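Local coordinates for sterol regulatory element-binding protein cleavage-activating protein (Schizosaccharomyces pombe, PDB 4YHC) that escorts the membrane-bound transcription factor precursor sre1 to processing when sterol or oxygen is low, and is represented by its WD40 domain, at residues A[46-51]-A[75-80]; A[88-93]-A[138-143]; A[123-128]-A[152-157]. The protein carries 9 engineered substitutions. All coordinates share one frame; numbering follows the deposited sequence.

Contact 1 of 3, residues A[46-51]-A[75-80]; sequences ASVGLD and RTLKAI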
# COMPACT_ATOMS: atom_id res chain seq x y z
N ALA A 46 -0.58 6.60 -9.85
CA ALA A 46 -1.76 6.73 -10.72
C ALA A 46 -3.00 7.17 -9.94
O ALA A 46 -3.23 6.69 -8.82
CB ALA A 46 -2.05 5.40 -11.37
N SER A 47 -3.84 7.99 -10.58
CA SER A 47 -5.10 8.39 -10.02
C SER A 47 -6.21 8.16 -11.06
O SER A 47 -6.00 8.36 -12.26
CB SER A 47 -5.08 9.86 -9.56
OG SER A 47 -4.62 10.75 -10.56
N VAL A 48 -7.37 7.74 -10.56
CA VAL A 48 -8.53 7.44 -11.37
C VAL A 48 -9.75 8.21 -10.88
O VAL A 48 -10.06 8.20 -9.70
CB VAL A 48 -8.87 5.95 -11.34
CG1 VAL A 48 -10.11 5.72 -12.19
CG2 VAL A 48 -7.70 5.09 -11.88
N GLY A 49 -10.35 8.97 -11.77
CA GLY A 49 -11.49 9.87 -11.42
C GLY A 49 -12.74 9.05 -11.39
O GLY A 49 -12.78 7.93 -11.94
N LEU A 50 -13.79 9.62 -10.81
CA LEU A 50 -15.12 9.09 -10.90
C LEU A 50 -15.63 8.90 -12.31
O LEU A 50 -16.49 8.05 -12.50
CB LEU A 50 -16.12 10.03 -10.21
CG LEU A 50 -16.06 10.22 -8.70
CD1 LEU A 50 -16.98 11.34 -8.24
CD2 LEU A 50 -16.37 8.94 -7.97
N ASP A 51 -15.17 9.71 -13.25
CA ASP A 51 -15.43 9.59 -14.70
C ASP A 51 -14.52 8.62 -15.52
O ASP A 51 -14.48 8.70 -16.75
CB ASP A 51 -15.34 10.97 -15.34
CG ASP A 51 -13.97 11.64 -15.16
OD1 ASP A 51 -13.08 11.10 -14.43
OD2 ASP A 51 -13.76 12.72 -15.76
N ARG A 75 -15.74 2.57 -21.17
CA ARG A 75 -16.88 3.11 -20.45
C ARG A 75 -17.06 2.39 -19.14
O ARG A 75 -17.85 2.84 -18.31
CB ARG A 75 -18.15 3.12 -21.31
CG ARG A 75 -18.90 1.81 -21.41
CD ARG A 75 -20.36 1.98 -21.82
NE ARG A 75 -21.26 1.22 -20.94
CZ ARG A 75 -21.65 1.63 -19.73
NH1 ARG A 75 -21.25 2.80 -19.22
NH2 ARG A 75 -22.45 0.85 -19.01
N THR A 76 -16.32 1.30 -18.94
CA THR A 76 -16.28 0.60 -17.67
C THR A 76 -14.84 0.45 -17.23
O THR A 76 -13.92 0.25 -18.07
CB THR A 76 -16.91 -0.80 -17.73
OG1 THR A 76 -16.25 -1.60 -18.74
CG2 THR A 76 -18.40 -0.72 -18.01
N LEU A 77 -14.61 0.48 -15.92
CA LEU A 77 -13.24 0.29 -15.41
C LEU A 77 -13.41 -0.42 -14.11
O LEU A 77 -13.91 0.17 -13.16
CB LEU A 77 -12.57 1.63 -15.20
CG LEU A 77 -11.08 1.94 -15.39
CD1 LEU A 77 -10.55 2.83 -14.27
CD2 LEU A 77 -10.17 0.77 -15.63
N LYS A 78 -13.04 -1.70 -14.08
CA LYS A 78 -13.18 -2.47 -12.89
C LYS A 78 -11.87 -2.51 -12.06
O LYS A 78 -11.93 -2.80 -10.89
CB LYS A 78 -13.50 -3.92 -13.26
CG LYS A 78 -14.87 -4.28 -13.83
CD LYS A 78 -15.06 -5.81 -13.69
CE LYS A 78 -16.49 -6.25 -13.41
NZ LYS A 78 -16.51 -7.55 -12.67
N ALA A 79 -10.69 -2.37 -12.68
CA ALA A 79 -9.44 -2.45 -11.87
C ALA A 79 -8.30 -1.83 -12.63
O ALA A 79 -8.33 -1.71 -13.85
CB ALA A 79 -9.06 -3.90 -11.59
N ILE A 80 -7.32 -1.39 -11.83
CA ILE A 80 -6.07 -0.88 -12.32
C ILE A 80 -4.94 -1.47 -11.53
O ILE A 80 -5.11 -1.77 -10.37
CB ILE A 80 -6.00 0.65 -12.23
CG1 ILE A 80 -4.65 1.13 -12.76
CG2 ILE A 80 -6.17 1.16 -10.78
CD1 ILE A 80 -4.50 2.63 -12.73

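Contact 2 of 3, residues A[88-93]-A[138-143]; sequences YVSLFS and FELVVV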
# COMPACT_ATOMS: atom_id res chain seq x y z
N TYR A 88 4.71 -0.22 -16.52
CA TYR A 88 3.49 -0.66 -17.19
C TYR A 88 2.26 -0.50 -16.28
O TYR A 88 2.35 -0.63 -15.04
CB TYR A 88 3.65 -2.15 -17.61
CG TYR A 88 4.84 -2.35 -18.47
CD1 TYR A 88 4.83 -1.98 -19.84
CD2 TYR A 88 6.02 -2.84 -17.96
CE1 TYR A 88 5.96 -2.12 -20.64
CE2 TYR A 88 7.16 -2.95 -18.77
CZ TYR A 88 7.11 -2.58 -20.10
OH TYR A 88 8.26 -2.71 -20.88
N VAL A 89 1.13 -0.22 -16.88
CA VAL A 89 -0.15 -0.21 -16.18
C VAL A 89 -1.08 -1.18 -16.88
O VAL A 89 -1.07 -1.26 -18.17
CB VAL A 89 -0.76 1.19 -16.15
CG1 VAL A 89 -1.95 1.23 -15.22
CG2 VAL A 89 0.23 2.20 -15.61
N SER A 90 -1.85 -1.94 -16.08
CA SER A 90 -2.94 -2.79 -16.58
C SER A 90 -4.24 -2.22 -16.18
O SER A 90 -4.46 -2.02 -15.00
CB SER A 90 -2.91 -4.22 -16.02
OG SER A 90 -2.87 -4.21 -14.59
N LEU A 91 -5.09 -1.96 -17.16
CA LEU A 91 -6.44 -1.45 -16.93
C LEU A 91 -7.45 -2.55 -17.33
O LEU A 91 -7.30 -3.16 -18.38
CB LEU A 91 -6.68 -0.23 -17.78
CG LEU A 91 -5.86 1.04 -17.63
CD1 LEU A 91 -6.34 2.05 -18.66
CD2 LEU A 91 -6.04 1.59 -16.22
N PHE A 92 -8.45 -2.78 -16.51
CA PHE A 92 -9.46 -3.78 -16.80
C PHE A 92 -10.81 -3.11 -16.88
O PHE A 92 -11.26 -2.47 -15.90
CB PHE A 92 -9.54 -4.83 -15.68
CG PHE A 92 -8.41 -5.83 -15.71
CD1 PHE A 92 -7.12 -5.44 -15.36
CD2 PHE A 92 -8.65 -7.17 -16.08
CE1 PHE A 92 -6.08 -6.34 -15.43
CE2 PHE A 92 -7.61 -8.06 -16.13
CZ PHE A 92 -6.32 -7.64 -15.83
N SER A 93 -11.45 -3.23 -18.03
CA SER A 93 -12.88 -2.90 -18.14
C SER A 93 -13.70 -4.15 -17.80
O SER A 93 -13.13 -5.15 -17.33
CB SER A 93 -13.19 -2.38 -19.56
OG SER A 93 -12.94 -3.42 -20.52
N PHE A 138 5.93 -11.76 -16.88
CA PHE A 138 5.16 -11.47 -15.67
C PHE A 138 4.07 -12.49 -15.55
O PHE A 138 3.62 -13.03 -16.55
CB PHE A 138 4.48 -10.09 -15.70
CG PHE A 138 5.42 -8.92 -15.75
CD1 PHE A 138 6.03 -8.43 -14.59
CD2 PHE A 138 5.73 -8.35 -16.96
CE1 PHE A 138 6.88 -7.34 -14.64
CE2 PHE A 138 6.60 -7.25 -17.01
CZ PHE A 138 7.18 -6.76 -15.87
N GLU A 139 3.62 -12.71 -14.32
CA GLU A 139 2.30 -13.26 -14.08
C GLU A 139 1.32 -12.20 -13.63
O GLU A 139 1.61 -11.43 -12.72
CB GLU A 139 2.42 -14.40 -13.09
CG GLU A 139 3.22 -15.54 -13.70
CD GLU A 139 3.44 -16.68 -12.75
OE1 GLU A 139 4.08 -16.42 -11.69
OE2 GLU A 139 2.95 -17.80 -13.07
N LEU A 140 0.19 -12.12 -14.32
CA LEU A 140 -0.83 -11.15 -14.05
C LEU A 140 -1.96 -11.92 -13.41
O LEU A 140 -2.59 -12.79 -14.08
CB LEU A 140 -1.35 -10.48 -15.32
CG LEU A 140 -1.56 -9.00 -15.47
CD1 LEU A 140 -2.48 -8.70 -16.66
CD2 LEU A 140 -2.02 -8.28 -14.22
N VAL A 141 -2.26 -11.60 -12.16
CA VAL A 141 -3.24 -12.36 -11.41
C VAL A 141 -4.51 -11.54 -11.25
O VAL A 141 -4.50 -10.37 -10.83
CB VAL A 141 -2.69 -12.75 -10.04
CG1 VAL A 141 -3.70 -13.55 -9.22
CG2 VAL A 141 -1.38 -13.55 -10.21
N VAL A 142 -5.62 -12.17 -11.54
CA VAL A 142 -6.91 -11.55 -11.44
C VAL A 142 -7.74 -12.32 -10.46
O VAL A 142 -8.02 -13.51 -10.66
CB VAL A 142 -7.61 -11.57 -12.82
CG1 VAL A 142 -8.97 -10.89 -12.74
CG2 VAL A 142 -6.76 -10.82 -13.81
N VAL A 143 -8.13 -11.64 -9.39
CA VAL A 143 -8.87 -12.26 -8.32
C VAL A 143 -10.27 -11.70 -8.30
O VAL A 143 -10.48 -10.47 -8.25
CB VAL A 143 -8.20 -12.05 -6.93
CG1 VAL A 143 -8.99 -12.76 -5.84
CG2 VAL A 143 -6.76 -12.57 -6.94

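Contact 3 of 3, residues A[123-128]-A[152-157]; sequences VFWMPG and FSLTIE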
# COMPACT_ATOMS: atom_id res chain seq x y z
N VAL A 123 -6.34 -7.03 -9.02
CA VAL A 123 -5.32 -7.44 -9.97
C VAL A 123 -3.91 -7.18 -9.51
O VAL A 123 -3.69 -6.15 -8.97
CB VAL A 123 -5.52 -6.69 -11.30
CG1 VAL A 123 -4.41 -7.10 -12.26
CG2 VAL A 123 -6.87 -7.00 -11.90
N PHE A 124 -2.97 -8.10 -9.72
CA PHE A 124 -1.60 -7.97 -9.22
C PHE A 124 -0.70 -8.44 -10.29
O PHE A 124 -0.98 -9.44 -10.90
CB PHE A 124 -1.26 -9.02 -8.11
CG PHE A 124 -2.30 -9.20 -7.11
CD1 PHE A 124 -2.58 -8.21 -6.25
CD2 PHE A 124 -2.97 -10.40 -7.02
CE1 PHE A 124 -3.53 -8.37 -5.29
CE2 PHE A 124 -3.94 -10.57 -6.09
CZ PHE A 124 -4.23 -9.55 -5.22
N TRP A 125 0.41 -7.75 -10.48
CA TRP A 125 1.53 -8.21 -11.31
C TRP A 125 2.57 -8.93 -10.46
O TRP A 125 2.97 -8.43 -9.38
CB TRP A 125 2.23 -7.00 -11.88
CG TRP A 125 1.46 -6.21 -12.93
CD1 TRP A 125 0.34 -5.50 -12.74
CD2 TRP A 125 1.85 -5.99 -14.26
NE1 TRP A 125 0.01 -4.83 -13.86
CE2 TRP A 125 0.93 -5.12 -14.82
CE3 TRP A 125 2.93 -6.41 -15.03
CZ2 TRP A 125 1.00 -4.68 -16.17
CZ3 TRP A 125 3.04 -5.94 -16.36
CH2 TRP A 125 2.07 -5.12 -16.92
N MET A 126 3.08 -10.05 -10.93
CA MET A 126 4.17 -10.68 -10.23
C MET A 126 5.29 -11.03 -11.23
O MET A 126 5.02 -11.46 -12.32
CB MET A 126 3.70 -11.92 -9.51
CG MET A 126 2.48 -11.62 -8.56
SD MET A 126 1.97 -13.07 -7.67
CE MET A 126 3.02 -12.87 -6.28
N PRO A 127 6.53 -10.88 -10.82
CA PRO A 127 7.64 -11.14 -11.74
C PRO A 127 7.66 -12.60 -12.10
O PRO A 127 7.44 -13.40 -11.24
CB PRO A 127 8.90 -10.75 -10.93
CG PRO A 127 8.48 -10.74 -9.48
CD PRO A 127 6.97 -10.53 -9.45
N GLY A 128 7.79 -12.93 -13.39
CA GLY A 128 8.01 -14.31 -13.81
C GLY A 128 9.49 -14.54 -14.07
O GLY A 128 10.33 -14.26 -13.23
N PHE A 152 -2.45 -15.20 -15.68
CA PHE A 152 -2.09 -14.98 -17.05
C PHE A 152 -0.60 -14.86 -17.13
O PHE A 152 0.04 -14.27 -16.28
CB PHE A 152 -2.68 -13.72 -17.57
CG PHE A 152 -4.18 -13.74 -17.70
CD1 PHE A 152 -4.98 -13.32 -16.68
CD2 PHE A 152 -4.78 -14.07 -18.91
CE1 PHE A 152 -6.36 -13.30 -16.80
CE2 PHE A 152 -6.15 -14.02 -19.05
CZ PHE A 152 -6.95 -13.64 -18.00
N SER A 153 -0.03 -15.46 -18.16
CA SER A 153 1.39 -15.25 -18.43
C SER A 153 1.46 -14.15 -19.46
O SER A 153 0.79 -14.19 -20.50
CB SER A 153 2.07 -16.52 -18.99
OG SER A 153 3.41 -16.21 -19.29
N LEU A 154 2.25 -13.14 -19.12
CA LEU A 154 2.38 -11.94 -19.92
C LEU A 154 3.82 -11.80 -20.28
O LEU A 154 4.67 -11.70 -19.39
CB LEU A 154 1.88 -10.74 -19.10
CG LEU A 154 2.04 -9.36 -19.69
CD1 LEU A 154 1.33 -9.21 -21.04
CD2 LEU A 154 1.52 -8.35 -18.67
N THR A 155 4.12 -11.77 -21.57
CA THR A 155 5.47 -11.45 -22.02
C THR A 155 5.50 -10.12 -22.71
O THR A 155 4.68 -9.84 -23.58
CB THR A 155 6.07 -12.52 -22.97
OG1 THR A 155 6.11 -13.77 -22.31
CG2 THR A 155 7.50 -12.17 -23.31
N ILE A 156 6.48 -9.31 -22.36
CA ILE A 156 6.59 -7.99 -22.91
C ILE A 156 7.93 -7.84 -23.59
O ILE A 156 8.97 -8.23 -23.05
CB ILE A 156 6.43 -6.93 -21.82
CG1 ILE A 156 4.99 -6.97 -21.31
CG2 ILE A 156 6.82 -5.55 -22.33
CD1 ILE A 156 4.69 -5.87 -20.30
N GLU A 157 7.88 -7.28 -24.80
CA GLU A 157 9.07 -6.98 -25.57
C GLU A 157 9.08 -5.52 -26.00
O GLU A 157 8.21 -4.75 -25.66
CB GLU A 157 9.15 -7.90 -26.77
CG GLU A 157 9.33 -9.35 -26.38
CD GLU A 157 9.71 -10.22 -27.54
OE1 GLU A 157 9.01 -11.24 -27.76
OE2 GLU A 157 10.70 -9.91 -28.24

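Contact 1 of 3, residues A[46-51]-A[75-80]
Val48 sits at the centre of this hydrophobic junction, with one methyl pointed at Leu77 and the other at Ile80. It loses more area to the opposite segment than any other residue of the pair, followed by Ile80 and then Leu77. The valine's first torsion (chi1 179°) sets CG1 anti to the backbone nitrogen and leaves CG2 beside it, and this fork splits the two partners. Val48 CG1 meets Leu77 CD1 tip to tip at 3.6 Å, the tightest approach of the contact. Val48 CG2 faces the end of Ile80, where CD1 lies 4.1 Å away. Ile80 gets there by being fully stretched: chi1 is -180° and chi2 179°, which carries CD1 straight out from its strand. The same CD1 also rests 3.9 Å from Ala46 CB, so a single methyl bridges two residues that lie on the same side of strand 44-49. Leu77 belongs to the loop ahead of strand 79-82 and approaches from there. The backbones stay well apart, with the CA atoms of Val48 and Ile80 8.7 Å from each other, and side chains alone close the gap. This is face-to-face packing between successive blades of a WD40 propeller, from predicted repeat WD 1 to WD 2. Leu54 of strand 54-58 adds to the same core, touching both Val48 and Ile80, while Val89 and Leu91 of strand 88-92 flank Ile80 within its own sheet. A classic beta bulge, where Lys78 and Ala79 both face Phe92, starts the pairing of strands 79-82 and 88-92.

Contact 2 of 3, residues A[88-93]-A[138-143]
Strand 88-92 lays Ser90 and Phe92 against Leu140 and Val142, two residues of the next blade. Following it from its start, Tyr88 comes first; its CB points at the other strand, and its side chain packs on Trp125 and Ile156. Ser90 is next, with its CA 9.0 Å from that of Leu140. Its hydroxyl oxygen OG lies 4.2 Å from Leu140 CD2, a loose approach of a polar atom to a methyl. The polar needs of this buried hydroxyl are met elsewhere: Ser90 OG accepts a hydrogen bond from Trp125 NE1 and is also bonded to the backbone oxygen of Ala81. That double grip pins it in an otherwise greasy layer. Phe92 then gives up the most area of any residue in the pair. With chi1 at -76° its ring stands beside the backbone nitrogen and leans out to the far strand, and Ser90 OG lies in the ring plane at its edge. Leu140 comes the opposite way and brings CD1 to the ring edge, 4.1 Å from Phe92 CZ. Val142 arrives at a slant, its CG2 3.7 Å from Phe92 CE2 and 3.8 Å from Phe92 CZ, so one methyl touches two neighbouring ring carbons. The two strands run in roughly the same direction, 29° apart, and the axes of the two short strand segments come within 10.7 Å at their closest, as suits blades stacked face to face in a propeller. Each is the second strand of its four-stranded sheet, predicted repeats WD 2 and WD 3. Val123 of strand 121-127 touches both Phe92 and Leu140, while Leu97 of strand 96-101 and Phe152 of strand 148-156 back Phe92 and Val142 respectively.

Contact 3 of 3, residues A[123-128]-A[152-157]
Within one four-stranded blade of the WD40 propeller, its first three strands falling in predicted repeat WD 3, Trp125 reaches over from strand 121-127 to Leu154 and Ile156 on strand 148-156. These are the first and third strands of the sheet, with 136-144 running between them, so the long indole has to span the intervening strand. Its CB does not point at the third strand; the torsions make up for it. With chi1 -69°, CG lies beside the backbone nitrogen, and chi2 of 66° turns the six-membered end of the indole to the third strand. Leu154 answers from its own side: chi1 of 174° sets CG anti to the backbone nitrogen; of the two methyls it is CD2 that meets the indole, at a slant. Ile156 sends its CD1 to the edge of the indole, near the ring plane. Phe138, on the middle strand, makes an edge-to-face stack with Trp125. The contact is purely apolar, and its closest point is shared: Leu154 CD2 lies 3.7 Å from both CZ3 and CH2 of Trp125, with Ile156 CD1 farther off, 4.3 Å from CZ3.

In the fold
Contact 1 joins the first two predicted WD repeats, contact 2 joins the second to the third, and contact 3 lies inside the third. Along the chain contact 1 closes before the others open, whereas the segments of contacts 2 and 3 alternate. Centres lie about 14 Å apart for contacts 1 and 2, about 8 Å for 2 and 3 and about 21 Å for 1 and 3. Contacts 1 and 2 share the sheet holding strands 79-82 and 88-92; contacts 2 and 3 share the sheet in which 136-144 runs between 121-127 and 148-156. Neighbouring contacts touch, through backbone bonds within the sheets and side-chain packing between them. Residues 75-468, all but segment 46-51 here, are inferred by similarity to interact with sre1.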